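Local coordinates for protein aldehyde reductase YahK (Escherichia coli, PDB 1UUF) that reduces a wide range of aldehydes to their alcohols as a zinc-dependent dehydrogenase, with a strong preference for NADPH over NADH, at residues G195-V201 against S257-N263; T275-K279 against N301-R307. All coordinates share one frame; numbering follows the deposited sequence.

Contact 1: residues G195-V201 against S257-N263; sequences GKKVGVV and SFDFILN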
loop_
_atom_site.group_PDB
_atom_site.type_symbol
_atom_site.label_atom_id
_atom_site.label_comp_id
_atom_site.label_asym_id
_atom_site.label_seq_id
_atom_site.Cartn_x
_atom_site.Cartn_y
_atom_site.Cartn_z
ATOM N N GLY A 195 9.197 -12.380 -16.087
ATOM C CA GLY A 195 7.758 -12.565 -16.037
ATOM C C GLY A 195 6.994 -11.445 -15.359
ATOM O O GLY A 195 5.765 -11.476 -15.303
ATOM N N LYS A 196 7.717 -10.458 -14.837
ATOM C CA LYS A 196 7.093 -9.325 -14.164
ATOM C C LYS A 196 7.241 -8.070 -15.006
ATOM O O LYS A 196 8.293 -7.838 -15.600
ATOM C CB LYS A 196 7.756 -9.068 -12.808
ATOM C CG LYS A 196 7.739 -10.249 -11.853
ATOM C CD LYS A 196 6.321 -10.688 -11.533
ATOM C CE LYS A 196 6.312 -11.730 -10.425
ATOM N NZ LYS A 196 6.788 -11.152 -9.141
ATOM N N LYS A 197 6.185 -7.264 -15.055
ATOM C CA LYS A 197 6.226 -6.013 -15.795
ATOM C C LYS A 197 6.431 -4.943 -14.729
ATOM O O LYS A 197 5.569 -4.729 -13.876
ATOM C CB LYS A 197 4.916 -5.780 -16.547
ATOM C CG LYS A 197 4.960 -4.542 -17.430
ATOM C CD LYS A 197 3.704 -4.382 -18.266
ATOM C CE LYS A 197 3.812 -3.141 -19.143
ATOM N NZ LYS A 197 2.588 -2.906 -19.962
ATOM N N VAL A 198 7.582 -4.285 -14.776
ATOM C CA VAL A 198 7.929 -3.280 -13.784
ATOM C C VAL A 198 8.103 -1.892 -14.369
ATOM O O VAL A 198 8.745 -1.715 -15.406
ATOM C CB VAL A 198 9.236 -3.668 -13.068
ATOM C CG1 VAL A 198 9.614 -2.605 -12.043
ATOM C CG2 VAL A 198 9.074 -5.029 -12.410
ATOM N N GLY A 199 7.525 -0.907 -13.695
ATOM C CA GLY A 199 7.651 0.455 -14.161
ATOM C C GLY A 199 8.592 1.233 -13.269
ATOM O O GLY A 199 8.690 0.974 -12.068
ATOM N N VAL A 200 9.317 2.167 -13.865
ATOM C CA VAL A 200 10.227 3.015 -13.111
ATOM C C VAL A 200 9.877 4.432 -13.523
ATOM O O VAL A 200 9.982 4.786 -14.698
ATOM C CB VAL A 200 11.701 2.725 -13.441
ATOM C CG1 VAL A 200 12.598 3.731 -12.718
ATOM C CG2 VAL A 200 12.062 1.307 -13.003
ATOM N N VAL A 201 9.441 5.236 -12.557
ATOM C CA VAL A 201 9.058 6.610 -12.834
ATOM C C VAL A 201 10.198 7.547 -12.468
ATOM O O VAL A 201 10.674 7.539 -11.335
ATOM C CB VAL A 201 7.805 7.020 -12.030
ATOM C CG1 VAL A 201 7.334 8.395 -12.474
ATOM C CG2 VAL A 201 6.703 5.992 -12.221
ATOM N N SER A 257 -1.663 -3.186 -16.141
ATOM C CA SER A 257 -0.687 -4.146 -16.651
ATOM C C SER A 257 0.582 -4.320 -15.828
ATOM O O SER A 257 1.359 -5.246 -16.084
ATOM C CB SER A 257 -0.277 -3.759 -18.073
ATOM O OG SER A 257 0.502 -2.574 -18.058
ATOM N N PHE A 258 0.806 -3.444 -14.851
ATOM C CA PHE A 258 2.021 -3.533 -14.047
ATOM C C PHE A 258 1.919 -4.336 -12.765
ATOM O O PHE A 258 0.956 -4.218 -12.015
ATOM C CB PHE A 258 2.534 -2.138 -13.686
ATOM C CG PHE A 258 3.169 -1.411 -14.830
ATOM C CD1 PHE A 258 2.404 -0.620 -15.676
ATOM C CD2 PHE A 258 4.534 -1.529 -15.068
ATOM C CE1 PHE A 258 2.989 0.049 -16.747
ATOM C CE2 PHE A 258 5.130 -0.868 -16.134
ATOM C CZ PHE A 258 4.354 -0.074 -16.977
ATOM N N ASP A 259 2.939 -5.147 -12.517
ATOM C CA ASP A 259 2.996 -5.944 -11.305
ATOM C C ASP A 259 3.497 -5.030 -10.203
ATOM O O ASP A 259 3.040 -5.092 -9.061
ATOM C CB ASP A 259 3.980 -7.099 -11.475
ATOM C CG ASP A 259 3.478 -8.158 -12.432
ATOM O OD1 ASP A 259 2.584 -8.939 -12.038
ATOM O OD2 ASP A 259 3.970 -8.203 -13.578
ATOM N N PHE A 260 4.435 -4.166 -10.571
ATOM C CA PHE A 260 5.048 -3.261 -9.615
ATOM C C PHE A 260 5.536 -1.987 -10.301
ATOM O O PHE A 260 6.022 -2.025 -11.427
ATOM C CB PHE A 260 6.226 -3.985 -8.956
ATOM C CG PHE A 260 7.022 -3.133 -8.012
ATOM C CD1 PHE A 260 6.437 -2.603 -6.868
ATOM C CD2 PHE A 260 8.368 -2.874 -8.261
ATOM C CE1 PHE A 260 7.181 -1.825 -5.982
ATOM C CE2 PHE A 260 9.120 -2.099 -7.384
ATOM C CZ PHE A 260 8.524 -1.573 -6.241
ATOM N N ILE A 261 5.383 -0.858 -9.623
ATOM C CA ILE A 261 5.852 0.408 -10.159
ATOM C C ILE A 261 6.702 1.094 -9.103
ATOM O O ILE A 261 6.250 1.325 -7.985
ATOM C CB ILE A 261 4.693 1.349 -10.547
ATOM C CG1 ILE A 261 3.946 0.778 -11.756
ATOM C CG2 ILE A 261 5.244 2.730 -10.906
ATOM C CD1 ILE A 261 2.769 1.616 -12.202
ATOM N N LEU A 262 7.939 1.406 -9.469
ATOM C CA LEU A 262 8.861 2.084 -8.565
ATOM C C LEU A 262 8.881 3.559 -8.960
ATOM O O LEU A 262 9.375 3.911 -10.027
ATOM C CB LEU A 262 10.262 1.482 -8.707
ATOM C CG LEU A 262 11.343 2.086 -7.810
ATOM C CD1 LEU A 262 11.006 1.821 -6.348
ATOM C CD2 LEU A 262 12.688 1.482 -8.172
ATOM N N ASN A 263 8.327 4.419 -8.109
ATOM C CA ASN A 263 8.285 5.848 -8.412
ATOM C C ASN A 263 9.420 6.563 -7.682
ATOM O O ASN A 263 9.420 6.638 -6.455
ATOM C CB ASN A 263 6.918 6.413 -8.010
ATOM C CG ASN A 263 6.658 7.789 -8.594
ATOM O OD1 ASN A 263 5.526 8.118 -8.969
ATOM N ND2 ASN A 263 7.698 8.601 -8.667
HETATM O O HOH W 1 3.236 -9.805 -15.600
#
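The backbone N of K197 donates a nearly straight hydrogen bond (171°) to D259 OD2, 2.8 Å away, on the anti lone pair of that carboxylate oxygen, while D259 N donates one to K197 O. The two bonds join K197 to D259 at the N-terminal start of strand 197-201, which pairs with 258-263 in the parallel Rossmann sheet. A water donates to both G195 O and D259 OD2, and OD1 is taken by K279 in a salt bridge. On K197, CG lies anti to the backbone N (chi1 -175°) and the rest of the chain is extended, which carries NZ to S257 OG at 2.8 Å. NZ also bonds H254 ND1, and S257 OG also bonds H254 O. The lysine passes over one face of the F258 ring, with CE 4.0 Å from its centroid in a CH-pi contact and NZ in cation-pi range. A methionine here would probably deprive S257 OG and H254 ND1 of the ammonium donor and take the positive charge from above the F258 ring. Farther along, G199 N to F260 O, L262 N to G199 O and V201 N to L262 O give the alternating bonds of parallel strands. The bare CA of G199 admits the F258 ring, its CE2 3.5 Å away. On the face shared by I261 and V201, CG2 of I261 meets CG2 of V201 at 3.8 Å.

Contact 2: residues T275-K279 against N301-R307; sequences TTLLK and NLIMKRR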
loop_
_atom_site.group_PDB
_atom_site.type_symbol
_atom_site.label_atom_id
_atom_site.label_comp_id
_atom_site.label_asym_id
_atom_site.label_seq_id
_atom_site.Cartn_x
_atom_site.Cartn_y
_atom_site.Cartn_z
ATOM N N THR A 275 -1.654 4.613 -10.544
ATOM C CA THR A 275 -2.368 3.577 -9.810
ATOM C C THR A 275 -3.222 2.743 -10.763
ATOM O O THR A 275 -3.313 1.524 -10.624
ATOM C CB THR A 275 -3.256 4.196 -8.713
ATOM O OG1 THR A 275 -2.421 4.867 -7.760
ATOM C CG2 THR A 275 -4.057 3.116 -7.996
ATOM N N THR A 276 -3.825 3.392 -11.754
ATOM C CA THR A 276 -4.662 2.669 -12.704
ATOM C C THR A 276 -3.854 1.771 -13.635
ATOM O O THR A 276 -4.425 0.939 -14.338
ATOM C CB THR A 276 -5.511 3.630 -13.560
ATOM O OG1 THR A 276 -4.653 4.429 -14.382
ATOM C CG2 THR A 276 -6.338 4.535 -12.671
ATOM N N LEU A 277 -2.531 1.931 -13.634
ATOM C CA LEU A 277 -1.662 1.110 -14.481
ATOM C C LEU A 277 -1.272 -0.195 -13.780
ATOM O O LEU A 277 -0.663 -1.079 -14.383
ATOM C CB LEU A 277 -0.383 1.872 -14.842
ATOM C CG LEU A 277 -0.523 3.267 -15.452
ATOM C CD1 LEU A 277 0.858 3.764 -15.859
ATOM C CD2 LEU A 277 -1.454 3.227 -16.655
ATOM N N LEU A 278 -1.619 -0.307 -12.501
ATOM C CA LEU A 278 -1.298 -1.500 -11.717
ATOM C C LEU A 278 -2.298 -2.636 -11.888
ATOM O O LEU A 278 -3.498 -2.404 -11.972
ATOM C CB LEU A 278 -1.243 -1.151 -10.231
ATOM C CG LEU A 278 -0.170 -0.184 -9.742
ATOM C CD1 LEU A 278 -0.456 0.175 -8.285
ATOM C CD2 LEU A 278 1.203 -0.823 -9.886
ATOM N N LYS A 279 -1.792 -3.866 -11.922
ATOM C CA LYS A 279 -2.654 -5.040 -12.028
ATOM C C LYS A 279 -3.298 -5.223 -10.663
ATOM O O LYS A 279 -2.944 -4.538 -9.703
ATOM C CB LYS A 279 -1.832 -6.291 -12.331
ATOM C CG LYS A 279 -1.152 -6.299 -13.686
ATOM C CD LYS A 279 -0.110 -7.405 -13.761
ATOM C CE LYS A 279 -0.721 -8.780 -13.517
ATOM N NZ LYS A 279 0.314 -9.848 -13.623
ATOM N N ASN A 301 -9.566 3.815 -7.000
ATOM C CA ASN A 301 -8.651 2.995 -7.781
ATOM C C ASN A 301 -7.905 1.954 -6.956
ATOM O O ASN A 301 -7.499 0.920 -7.485
ATOM C CB ASN A 301 -7.665 3.885 -8.542
ATOM C CG ASN A 301 -8.356 4.754 -9.574
ATOM O OD1 ASN A 301 -9.162 4.265 -10.368
ATOM N ND2 ASN A 301 -8.043 6.045 -9.574
ATOM N N LEU A 302 -7.728 2.211 -5.664
ATOM C CA LEU A 302 -7.051 1.240 -4.812
ATOM C C LEU A 302 -8.029 0.122 -4.474
ATOM O O LEU A 302 -7.686 -1.057 -4.504
ATOM C CB LEU A 302 -6.571 1.884 -3.507
ATOM C CG LEU A 302 -5.470 2.944 -3.573
ATOM C CD1 LEU A 302 -5.129 3.384 -2.162
ATOM C CD2 LEU A 302 -4.243 2.379 -4.271
ATOM N N ILE A 303 -9.258 0.507 -4.156
ATOM C CA ILE A 303 -10.294 -0.453 -3.792
ATOM C C ILE A 303 -10.708 -1.405 -4.908
ATOM O O ILE A 303 -10.796 -2.613 -4.697
ATOM C CB ILE A 303 -11.544 0.284 -3.273
ATOM C CG1 ILE A 303 -11.246 0.858 -1.888
ATOM C CG2 ILE A 303 -12.740 -0.658 -3.217
ATOM C CD1 ILE A 303 -12.350 1.734 -1.336
ATOM N N MET A 304 -10.958 -0.856 -6.091
ATOM C CA MET A 304 -11.402 -1.643 -7.235
ATOM C C MET A 304 -10.518 -2.818 -7.643
ATOM O O MET A 304 -11.009 -3.763 -8.256
ATOM C CB MET A 304 -11.602 -0.729 -8.447
ATOM C CG MET A 304 -12.787 0.215 -8.327
ATOM S SD MET A 304 -14.357 -0.669 -8.182
ATOM C CE MET A 304 -14.616 -1.180 -9.889
ATOM N N LYS A 305 -9.230 -2.774 -7.311
ATOM C CA LYS A 305 -8.330 -3.858 -7.694
ATOM C C LYS A 305 -7.385 -4.293 -6.585
ATOM O O LYS A 305 -6.386 -4.960 -6.850
ATOM C CB LYS A 305 -7.501 -3.443 -8.915
ATOM C CG LYS A 305 -8.311 -3.276 -10.195
ATOM C CD LYS A 305 -8.830 -4.612 -10.696
ATOM C CE LYS A 305 -9.520 -4.457 -12.043
ATOM N NZ LYS A 305 -10.089 -5.749 -12.510
ATOM N N ARG A 306 -7.711 -3.926 -5.351
ATOM C CA ARG A 306 -6.881 -4.260 -4.197
ATOM C C ARG A 306 -5.426 -3.891 -4.462
ATOM O O ARG A 306 -4.513 -4.710 -4.318
ATOM C CB ARG A 306 -6.991 -5.751 -3.855
ATOM C CG ARG A 306 -6.488 -6.058 -2.447
ATOM C CD ARG A 306 -7.037 -7.383 -1.932
ATOM N NE ARG A 306 -6.553 -8.514 -2.718
ATOM C CZ ARG A 306 -6.999 -9.757 -2.591
ATOM N NH1 ARG A 306 -7.950 -10.039 -1.708
ATOM N NH2 ARG A 306 -6.491 -10.723 -3.348
ATOM N N ARG A 307 -5.225 -2.643 -4.862
ATOM C CA ARG A 307 -3.892 -2.130 -5.146
ATOM C C ARG A 307 -3.388 -1.421 -3.906
ATOM O O ARG A 307 -4.154 -1.151 -2.983
ATOM C CB ARG A 307 -3.945 -1.130 -6.291
ATOM C CG ARG A 307 -4.305 -1.720 -7.634
ATOM C CD ARG A 307 -4.916 -0.634 -8.491
ATOM N NE ARG A 307 -5.040 -1.007 -9.894
ATOM C CZ ARG A 307 -5.944 -0.486 -10.715
ATOM N NH1 ARG A 307 -6.805 0.417 -10.264
ATOM N NH2 ARG A 307 -5.976 -0.853 -11.988
#
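Residues T275-L278 form a type I beta turn, closed by L278 N on T275 O, and the chain leaves it as the short strand 278-279. Facing it, 301-307 continues from helix 299-303 and doubles back, with R307 N bonded to L302 O at 2.9 Å. Both are connections at the edge of the Rossmann domain, leading into the parallel strands 282-286 and 308-311. The backbones stay apart, the nearest CA atoms, of T276 and N301, being 6.3 Å from each other, and R307 bridges them. Its chain is extended from CG to NE and lays the guanidinium side-on against L278 O, which receives NE and NH2 at 2.9 Å each. The NH2 bond lies in the carbonyl plane, whereas NE approaches from above it. NH1 turns back to N301 O, so the turn and the N301 carbonyl are held by one flat group. That group is itself sandwiched: T275 O lies over one face, and CG of K305 sits 3.7 Å above the centre of the other. The K305 ammonium reaches D128 of the second subunit in a salt bridge, which places this grip beside the dimer interface. Beyond R307 the packing is by methyls. CG2 of T276 lies against the amide of N301, and CG2 of T275, anti to its own N, touches both N301 CB, at 3.7 Å, and L302 CD2.

In the fold
Contacts 1 and 2 follow one another along the chain, their centres 13 Å apart on the same Rossmann domain. Segment 257-263 joins them: F258 N and L277 O approach to 2.8 Å, as do F258 O and K279 N, two probable hydrogen bonds to the turn and to the short strand that follows it. Beside them, I261 CG1 lies 3.7 Å from L278 CD2. Contact 1 pairs the two middle strands of the six, 197-201 and 258-263; contact 2 lies in the connections leading to 282-286 and 308-311. Both lie away from the zinc sites, although the V200 side chain touches residues of a probable GxGxxG motif, which in related dehydrogenases lies at the dinucleotide site.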